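Local coordinates for protein galactitol-1-phosphate 5-dehydrogenase (Escherichia coli, PDB 4UEJ) that oxidises galactitol 1-phosphate to D-tagatose 6-phosphate with NAD(+), as a homodimeric, zinc-containing member of the alcohol dehydrogenase family, at residues 26-32 / 119-125; 83-89 / 103-109; 125-129 / 294-300. All coordinates share one frame; numbering follows the deposited sequence.

Interaction 1 (26-32 / 119-125)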
# COMPACT_ATOMS: atom_id res chain seq x y z
N ASP A 26 -4.45 -15.74 37.01
CA ASP A 26 -4.71 -15.94 35.60
C ASP A 26 -3.47 -16.38 34.82
O ASP A 26 -3.43 -16.29 33.59
CB ASP A 26 -5.32 -14.67 34.98
CG ASP A 26 -4.35 -13.49 34.96
OD1 ASP A 26 -3.36 -13.48 35.72
OD2 ASP A 26 -4.59 -12.54 34.17
N GLU A 27 -2.46 -16.87 35.53
CA GLU A 27 -1.26 -17.37 34.87
C GLU A 27 -1.21 -18.89 34.79
O GLU A 27 -1.91 -19.58 35.53
CB GLU A 27 -0.00 -16.86 35.58
CG GLU A 27 0.23 -15.39 35.41
CD GLU A 27 1.44 -14.90 36.16
OE1 GLU A 27 1.84 -15.54 37.16
OE2 GLU A 27 2.01 -13.87 35.75
N VAL A 28 -0.39 -19.40 33.88
CA VAL A 28 -0.09 -20.82 33.81
C VAL A 28 1.41 -21.01 33.69
O VAL A 28 2.13 -20.09 33.29
CB VAL A 28 -0.77 -21.51 32.60
CG1 VAL A 28 -2.27 -21.33 32.65
CG2 VAL A 28 -0.21 -20.95 31.30
N ARG A 29 1.90 -22.20 34.03
CA ARG A 29 3.29 -22.52 33.76
C ARG A 29 3.36 -23.60 32.70
O ARG A 29 2.63 -24.59 32.76
CB ARG A 29 4.04 -22.98 35.02
CG ARG A 29 5.51 -23.24 34.76
CD ARG A 29 6.35 -23.30 36.04
NE ARG A 29 5.89 -24.33 36.96
CZ ARG A 29 5.49 -24.09 38.20
NH1 ARG A 29 5.51 -22.86 38.68
NH2 ARG A 29 5.09 -25.10 38.98
N VAL A 30 4.23 -23.39 31.73
CA VAL A 30 4.39 -24.35 30.65
C VAL A 30 5.75 -25.04 30.70
O VAL A 30 6.78 -24.39 30.78
CB VAL A 30 4.24 -23.67 29.28
CG1 VAL A 30 4.35 -24.69 28.17
CG2 VAL A 30 2.91 -22.92 29.20
N LYS A 31 5.74 -26.36 30.65
CA LYS A 31 6.98 -27.10 30.45
C LYS A 31 7.21 -27.19 28.95
O LYS A 31 6.43 -27.81 28.23
CB LYS A 31 6.90 -28.48 31.09
CG LYS A 31 8.16 -29.28 30.95
CD LYS A 31 8.02 -30.63 31.66
CE LYS A 31 9.07 -31.62 31.19
NZ LYS A 31 8.92 -32.94 31.87
N ILE A 32 8.27 -26.54 28.48
CA ILE A 32 8.47 -26.36 27.05
C ILE A 32 9.03 -27.61 26.37
O ILE A 32 10.01 -28.20 26.83
CB ILE A 32 9.39 -25.15 26.80
CG1 ILE A 32 8.69 -23.88 27.30
CG2 ILE A 32 9.73 -25.01 25.33
CD1 ILE A 32 9.52 -22.63 27.23
N GLU A 119 13.38 -24.26 29.90
CA GLU A 119 12.67 -25.48 30.25
C GLU A 119 11.25 -25.21 30.70
O GLU A 119 10.34 -25.99 30.42
CB GLU A 119 13.41 -26.25 31.34
CG GLU A 119 14.70 -26.87 30.90
CD GLU A 119 15.33 -27.67 32.02
OE1 GLU A 119 14.80 -28.76 32.33
OE2 GLU A 119 16.33 -27.20 32.59
N TYR A 120 11.06 -24.11 31.42
CA TYR A 120 9.75 -23.70 31.88
C TYR A 120 9.54 -22.21 31.68
O TYR A 120 10.49 -21.43 31.68
CB TYR A 120 9.56 -24.02 33.37
CG TYR A 120 9.64 -25.48 33.72
CD1 TYR A 120 10.86 -26.08 33.96
CD2 TYR A 120 8.49 -26.25 33.85
CE1 TYR A 120 10.95 -27.42 34.30
CE2 TYR A 120 8.57 -27.60 34.20
CZ TYR A 120 9.80 -28.18 34.42
OH TYR A 120 9.90 -29.51 34.76
N ILE A 121 8.28 -21.82 31.51
CA ILE A 121 7.96 -20.41 31.47
C ILE A 121 6.60 -20.16 32.13
O ILE A 121 5.72 -21.01 32.08
CB ILE A 121 7.97 -19.88 30.02
CG1 ILE A 121 7.89 -18.35 30.00
CG2 ILE A 121 6.86 -20.55 29.18
CD1 ILE A 121 8.02 -17.74 28.60
N VAL A 122 6.44 -19.01 32.78
CA VAL A 122 5.15 -18.62 33.29
C VAL A 122 4.58 -17.51 32.40
O VAL A 122 5.27 -16.54 32.10
CB VAL A 122 5.24 -18.14 34.75
CG1 VAL A 122 3.95 -17.47 35.19
CG2 VAL A 122 5.57 -19.32 35.67
N VAL A 123 3.34 -17.67 31.96
CA VAL A 123 2.67 -16.70 31.09
C VAL A 123 1.20 -16.57 31.47
O VAL A 123 0.69 -17.35 32.27
CB VAL A 123 2.76 -17.10 29.59
CG1 VAL A 123 4.21 -17.27 29.15
CG2 VAL A 123 1.96 -18.37 29.33
N LYS A 124 0.51 -15.58 30.89
CA LYS A 124 -0.93 -15.45 31.11
C LYS A 124 -1.68 -16.56 30.39
O LYS A 124 -1.23 -17.06 29.37
CB LYS A 124 -1.44 -14.09 30.64
CG LYS A 124 -0.69 -12.91 31.19
CD LYS A 124 -0.61 -12.93 32.70
CE LYS A 124 0.17 -11.72 33.19
NZ LYS A 124 0.36 -11.70 34.66
N ARG A 125 -2.84 -16.93 30.94
CA ARG A 125 -3.76 -17.84 30.24
C ARG A 125 -3.97 -17.41 28.79
O ARG A 125 -4.01 -18.24 27.88
CB ARG A 125 -5.11 -17.90 30.98
CG ARG A 125 -6.23 -18.58 30.19
CD ARG A 125 -5.90 -20.04 29.91
NE ARG A 125 -6.92 -20.69 29.09
CZ ARG A 125 -6.89 -20.76 27.76
NH1 ARG A 125 -5.89 -20.22 27.08
NH2 ARG A 125 -7.87 -21.38 27.11
O HOH W 1 11.19 -28.44 29.42
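K31 and Y120 lie side by side and point the same way, the lysine's CB resting 3.6 Å from Y120 CE2 and its extended chain following the ring out to the hydroxyl. They form a non-hydrogen-bonded pair in an antiparallel ladder whose strands run at 150° to each other. On the same face, V122 CG2 lies 4.0 Å from R29 CB. The side chains of V122 and E27 cross at about a right angle, V122 CG1 lying 3.5 Å from E27 OE1. The opposite face carries V28, V30, I121 and V123: V28 CG2 touches V123 CG2 at 3.9 Å, and I121 CG2 lies against V30 CB and also meets I32 CD1. With CG1 anti to the backbone N (chi1 -169°), I121 reaches the partner strand through CG2. Where 120-124 ends, K124 bends at chi2 and brings NZ 2.9 Å from E27 OE2, a salt bridge in which the amine meets the oxygen on its anti side, out of the carboxylate plane; K23 N holds E27 OE1. V28 with V123 and V30 with I121 exchange paired backbone bonds, and R125 N to D26 O and I32 N to E119 O carry the pairing just beyond both ends of 120-124. Strand 60-68 flanks 27-32 on its other edge, D66 pairing with the R29 guanidinium in a salt bridge, while V128 of strand 128-130 packs against V28, V30 and V123.

Interaction 2 (83-89 / 103-109). With ZN (zinc ion), chain C.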
# COMPACT_ATOMS: atom_id res chain seq x y z
N CYS A 83 2.38 -21.31 22.47
CA CYS A 83 2.41 -19.96 23.01
C CYS A 83 1.80 -18.95 22.04
O CYS A 83 2.08 -18.98 20.85
CB CYS A 83 3.84 -19.57 23.33
SG CYS A 83 4.01 -17.90 23.94
N VAL A 84 0.97 -18.07 22.59
CA VAL A 84 0.47 -16.88 21.90
C VAL A 84 1.28 -15.73 22.49
O VAL A 84 0.99 -15.27 23.59
CB VAL A 84 -1.03 -16.67 22.13
CG1 VAL A 84 -1.53 -15.45 21.35
CG2 VAL A 84 -1.80 -17.91 21.74
N PRO A 85 2.34 -15.30 21.79
CA PRO A 85 3.36 -14.52 22.51
C PRO A 85 3.00 -13.06 22.78
O PRO A 85 3.56 -12.48 23.70
CB PRO A 85 4.58 -14.62 21.59
CG PRO A 85 4.01 -14.89 20.20
CD PRO A 85 2.80 -15.76 20.47
N LEU A 86 2.09 -12.49 22.00
CA LEU A 86 1.65 -11.10 22.20
C LEU A 86 0.69 -11.01 23.36
O LEU A 86 -0.23 -11.81 23.45
CB LEU A 86 0.98 -10.55 20.94
CG LEU A 86 0.31 -9.18 21.15
CD1 LEU A 86 1.39 -8.20 21.22
CD2 LEU A 86 -0.67 -8.81 20.08
N LEU A 87 0.89 -10.03 24.23
CA LEU A 87 -0.12 -9.75 25.25
C LEU A 87 -0.59 -8.31 25.10
O LEU A 87 0.06 -7.39 25.60
CB LEU A 87 0.43 -9.99 26.66
CG LEU A 87 -0.61 -9.88 27.79
CD1 LEU A 87 -1.64 -11.01 27.71
CD2 LEU A 87 0.05 -9.84 29.17
N PRO A 88 -1.71 -8.11 24.41
CA PRO A 88 -2.30 -6.77 24.35
C PRO A 88 -2.90 -6.38 25.69
O PRO A 88 -3.09 -7.24 26.57
CB PRO A 88 -3.38 -6.90 23.27
CG PRO A 88 -3.67 -8.33 23.15
CD PRO A 88 -2.50 -9.12 23.68
N CYS A 89 -3.20 -5.10 25.86
CA CYS A 89 -3.75 -4.60 27.12
C CYS A 89 -5.26 -4.87 27.20
O CYS A 89 -5.82 -4.94 28.31
CB CYS A 89 -3.47 -3.10 27.28
SG CYS A 89 -4.59 -1.97 26.39
N CYS A 103 -1.75 -2.14 19.70
CA CYS A 103 -1.80 -1.77 21.11
C CYS A 103 -0.51 -1.03 21.47
O CYS A 103 0.58 -1.46 21.09
CB CYS A 103 -1.97 -3.01 21.99
SG CYS A 103 -1.98 -2.63 23.73
N ALA A 104 -0.62 0.10 22.15
CA ALA A 104 0.56 0.89 22.49
C ALA A 104 1.28 0.28 23.68
O ALA A 104 2.48 0.49 23.87
CB ALA A 104 0.18 2.34 22.78
N LYS A 105 0.55 -0.49 24.48
CA LYS A 105 1.11 -1.10 25.69
C LYS A 105 1.01 -2.62 25.67
O LYS A 105 0.39 -3.21 26.55
CB LYS A 105 0.40 -0.55 26.92
CG LYS A 105 1.32 -0.24 28.09
CD LYS A 105 0.58 -0.32 29.41
CE LYS A 105 1.05 0.77 30.36
NZ LYS A 105 0.80 0.43 31.79
N TYR A 106 1.61 -3.25 24.66
CA TYR A 106 1.57 -4.71 24.61
C TYR A 106 2.89 -5.32 25.07
O TYR A 106 3.95 -4.71 24.91
CB TYR A 106 1.19 -5.21 23.21
CG TYR A 106 2.17 -5.02 22.06
CD1 TYR A 106 3.33 -5.78 21.95
CD2 TYR A 106 1.89 -4.12 21.03
CE1 TYR A 106 4.19 -5.64 20.87
CE2 TYR A 106 2.75 -3.96 19.96
CZ TYR A 106 3.90 -4.72 19.88
OH TYR A 106 4.74 -4.56 18.81
N ASP A 107 2.80 -6.50 25.67
CA ASP A 107 3.98 -7.27 26.01
C ASP A 107 4.21 -8.29 24.91
O ASP A 107 3.31 -8.57 24.12
CB ASP A 107 3.82 -7.97 27.36
CG ASP A 107 5.15 -8.20 28.06
OD1 ASP A 107 6.22 -8.04 27.43
OD2 ASP A 107 5.11 -8.52 29.27
N PHE A 108 5.42 -8.81 24.82
CA PHE A 108 5.67 -9.82 23.81
C PHE A 108 6.67 -10.83 24.33
O PHE A 108 7.81 -10.48 24.65
CB PHE A 108 6.16 -9.20 22.51
CG PHE A 108 6.08 -10.14 21.35
CD1 PHE A 108 7.11 -11.03 21.09
CD2 PHE A 108 4.96 -10.16 20.55
CE1 PHE A 108 7.02 -11.91 20.03
CE2 PHE A 108 4.87 -11.04 19.51
CZ PHE A 108 5.90 -11.91 19.24
N ILE A 109 6.23 -12.07 24.45
CA ILE A 109 7.06 -13.13 24.97
C ILE A 109 8.21 -13.40 23.99
O ILE A 109 7.97 -13.71 22.83
CB ILE A 109 6.21 -14.39 25.22
CG1 ILE A 109 5.24 -14.12 26.37
CG2 ILE A 109 7.09 -15.62 25.48
CD1 ILE A 109 4.02 -15.01 26.35
ZN ZN C . -4.38 -2.21 24.07
O HOH W 2 -0.26 -5.72 27.90
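P85 lies over one face of the F108 ring, its CB 4.1 Å from the ring centroid in a CH-pi contact, while its CG reaches F108 CZ at 3.7 Å. With CG anti to the backbone N (chi1 -165°), the phenylalanine runs in the same direction as the proline and offers it a ring face. Nearby, I109 sets its CB against P85 CB and its CD1 3.8 Å from C83 SG, and L86 CB approaches the ring at F108 CD2. A short antiparallel ladder, 86-87 with 107-108, lies beside them; just beyond it the bond from I109 N to P85 O is nearly straight (174°), as is that from L87 N to D107 O within it, though the latter donor stands above the carbonyl plane. L87 and D107 touch through their CB atoms on the other face, and D107 OD1 accepts a bent bond from F108 N. A water at the ladder's end donates to both L87 O and K105 O, bridging the segments. At the polar end C89 SG and C103 SG bind a zinc ion at 2.4 and 2.5 Å, with C92 and C95 completing the four-cysteine site. C89 N also donates to C103 SG at 3.5 Å, which would probably draw off some thiolate charge. Four cysteine ligands are consistent with the structural zinc of this family, tying together the ends of its loop.

Interaction 3 (125-129 / 294-300)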
# COMPACT_ATOMS: atom_id res chain seq x y z
N ARG A 125 -2.84 -16.93 30.94
CA ARG A 125 -3.76 -17.84 30.24
C ARG A 125 -3.97 -17.41 28.79
O ARG A 125 -4.01 -18.24 27.88
CB ARG A 125 -5.11 -17.90 30.98
CG ARG A 125 -6.23 -18.58 30.19
CD ARG A 125 -5.90 -20.04 29.91
NE ARG A 125 -6.92 -20.69 29.09
CZ ARG A 125 -6.89 -20.76 27.76
NH1 ARG A 125 -5.89 -20.22 27.08
NH2 ARG A 125 -7.87 -21.38 27.11
N LYS A 126 -4.08 -16.11 28.58
CA LYS A 126 -4.34 -15.59 27.24
C LYS A 126 -3.13 -15.74 26.32
O LYS A 126 -3.23 -15.48 25.12
CB LYS A 126 -4.79 -14.13 27.31
CG LYS A 126 -6.23 -13.98 27.77
CD LYS A 126 -6.75 -12.57 27.57
CE LYS A 126 -8.25 -12.56 27.33
NZ LYS A 126 -8.98 -13.28 28.42
N ASN A 127 -2.00 -16.15 26.89
CA ASN A 127 -0.78 -16.38 26.11
C ASN A 127 -0.56 -17.85 25.75
O ASN A 127 0.53 -18.22 25.32
CB ASN A 127 0.46 -15.88 26.86
CG ASN A 127 0.51 -14.38 26.98
OD1 ASN A 127 0.69 -13.84 28.08
ND2 ASN A 127 0.37 -13.68 25.85
N VAL A 128 -1.56 -18.70 25.96
CA VAL A 128 -1.45 -20.07 25.47
C VAL A 128 -2.69 -20.46 24.68
O VAL A 128 -3.79 -19.94 24.93
CB VAL A 128 -1.23 -21.11 26.59
CG1 VAL A 128 0.11 -20.88 27.28
CG2 VAL A 128 -2.35 -21.06 27.59
N PHE A 129 -2.49 -21.37 23.74
CA PHE A 129 -3.51 -21.80 22.80
C PHE A 129 -3.52 -23.31 22.79
O PHE A 129 -2.51 -23.93 22.48
CB PHE A 129 -3.22 -21.22 21.41
CG PHE A 129 -4.08 -21.75 20.31
CD1 PHE A 129 -5.32 -21.19 20.05
CD2 PHE A 129 -3.63 -22.77 19.48
CE1 PHE A 129 -6.11 -21.65 19.01
CE2 PHE A 129 -4.41 -23.24 18.44
CZ PHE A 129 -5.66 -22.68 18.21
N TRP A 294 -9.78 -12.84 20.08
CA TRP A 294 -8.44 -13.24 20.49
C TRP A 294 -8.27 -14.76 20.67
O TRP A 294 -9.11 -15.38 21.32
CB TRP A 294 -8.09 -12.54 21.81
CG TRP A 294 -6.71 -12.83 22.29
CD1 TRP A 294 -6.34 -13.73 23.25
CD2 TRP A 294 -5.49 -12.23 21.81
NE1 TRP A 294 -4.97 -13.72 23.40
CE2 TRP A 294 -4.43 -12.81 22.53
CE3 TRP A 294 -5.21 -11.26 20.84
CZ2 TRP A 294 -3.10 -12.45 22.32
CZ3 TRP A 294 -3.89 -10.91 20.62
CH2 TRP A 294 -2.85 -11.51 21.35
N PRO A 295 -7.18 -15.34 20.13
CA PRO A 295 -6.10 -14.70 19.37
C PRO A 295 -6.40 -14.52 17.88
O PRO A 295 -5.61 -13.91 17.17
CB PRO A 295 -4.93 -15.67 19.55
CG PRO A 295 -5.60 -17.01 19.64
CD PRO A 295 -6.88 -16.75 20.42
N GLY A 296 -7.52 -15.07 17.41
CA GLY A 296 -7.93 -14.82 16.04
C GLY A 296 -8.12 -16.08 15.23
O GLY A 296 -7.58 -17.14 15.57
N GLN A 297 -8.91 -15.97 14.16
CA GLN A 297 -9.19 -17.13 13.34
C GLN A 297 -7.91 -17.73 12.76
O GLN A 297 -7.88 -18.93 12.47
CB GLN A 297 -10.16 -16.77 12.22
CG GLN A 297 -9.56 -15.94 11.10
CD GLN A 297 -9.85 -16.54 9.74
OE1 GLN A 297 -10.16 -17.73 9.63
NE2 GLN A 297 -9.75 -15.73 8.69
N GLU A 298 -6.86 -16.92 12.61
CA GLU A 298 -5.58 -17.43 12.08
C GLU A 298 -5.09 -18.64 12.88
O GLU A 298 -4.56 -19.61 12.32
CB GLU A 298 -4.50 -16.34 12.09
CG GLU A 298 -4.75 -15.15 11.15
CD GLU A 298 -5.50 -14.00 11.82
OE1 GLU A 298 -6.32 -14.27 12.73
OE2 GLU A 298 -5.28 -12.82 11.44
N TRP A 299 -5.23 -18.56 14.19
CA TRP A 299 -4.76 -19.61 15.09
C TRP A 299 -5.56 -20.90 14.94
O TRP A 299 -4.98 -21.98 14.84
CB TRP A 299 -4.79 -19.08 16.53
CG TRP A 299 -3.73 -18.05 16.69
CD1 TRP A 299 -3.75 -16.76 16.22
CD2 TRP A 299 -2.44 -18.23 17.29
NE1 TRP A 299 -2.56 -16.12 16.52
CE2 TRP A 299 -1.74 -17.01 17.17
CE3 TRP A 299 -1.82 -19.31 17.93
CZ2 TRP A 299 -0.45 -16.84 17.67
CZ3 TRP A 299 -0.54 -19.15 18.41
CH2 TRP A 299 0.13 -17.92 18.29
N GLU A 300 -6.89 -20.79 14.90
CA GLU A 300 -7.75 -21.94 14.63
C GLU A 300 -7.47 -22.53 13.27
O GLU A 300 -7.38 -23.75 13.13
CB GLU A 300 -9.23 -21.57 14.71
CG GLU A 300 -9.68 -21.00 16.03
CD GLU A 300 -11.19 -20.98 16.15
OE1 GLU A 300 -11.85 -20.58 15.16
OE2 GLU A 300 -11.71 -21.37 17.22
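W294 points its indole N-H at the backbone oxygen of K126, NE1 to O 3.0 Å, in a nearly straight bond (172°) with the oxygen close to the ring plane. The second point of contact is aromatic: the edge of W299 is turned toward the face of F129, their planes at 60°, and W299 CB sits over that same phenylalanine ring, 3.8 Å from F129 CE1. P295 CG adds a flank at F129 CD1. Around this first shell, P295, which follows a cis peptide bond, places its CB over the W294 ring and also over a face of W299. Y290 stacks on W294, and F90 and Y100 meet that indole edge-to-face. The indole of W299 is fixed in turn by a hydrogen bond from NE1 to N289 O. G296 occupies the N-cap position of helix 297-307, which carries W299. A phenylalanine at W294 would lack the indole N-H, and would probably leave K126 O without this donor and weaken the tie between the two segments. The contact thus joins the GroES-like domain to the Rossmann-type, zinc-binding dehydrogenase part of the chain, the two-domain architecture of zinc-containing alcohol dehydrogenases.

Overall arrangement
Two of the contacts build the GroES-like domain from within, and the third ties it to the Rossmann-type part of the chain. Interactions 1 and 2 meet where V123 CG1 touches I109 CD1 at 3.6 Å, and strand 107-108 precedes 120-124 in the chain. Interaction 3 shares R125 with interaction 1, and its V128 packs against the aliphatic face of that ladder. Interactions 2 and 3, about 12 Å apart between centres, come together where P88 CD approaches W294 CH2. Interaction 2 holds two ligands of the four-cysteine zinc and lies close to the active site: the F108 side chain is about 4 Å from bound glycerol and about 6 Å from the zinc bound by C38 and H59.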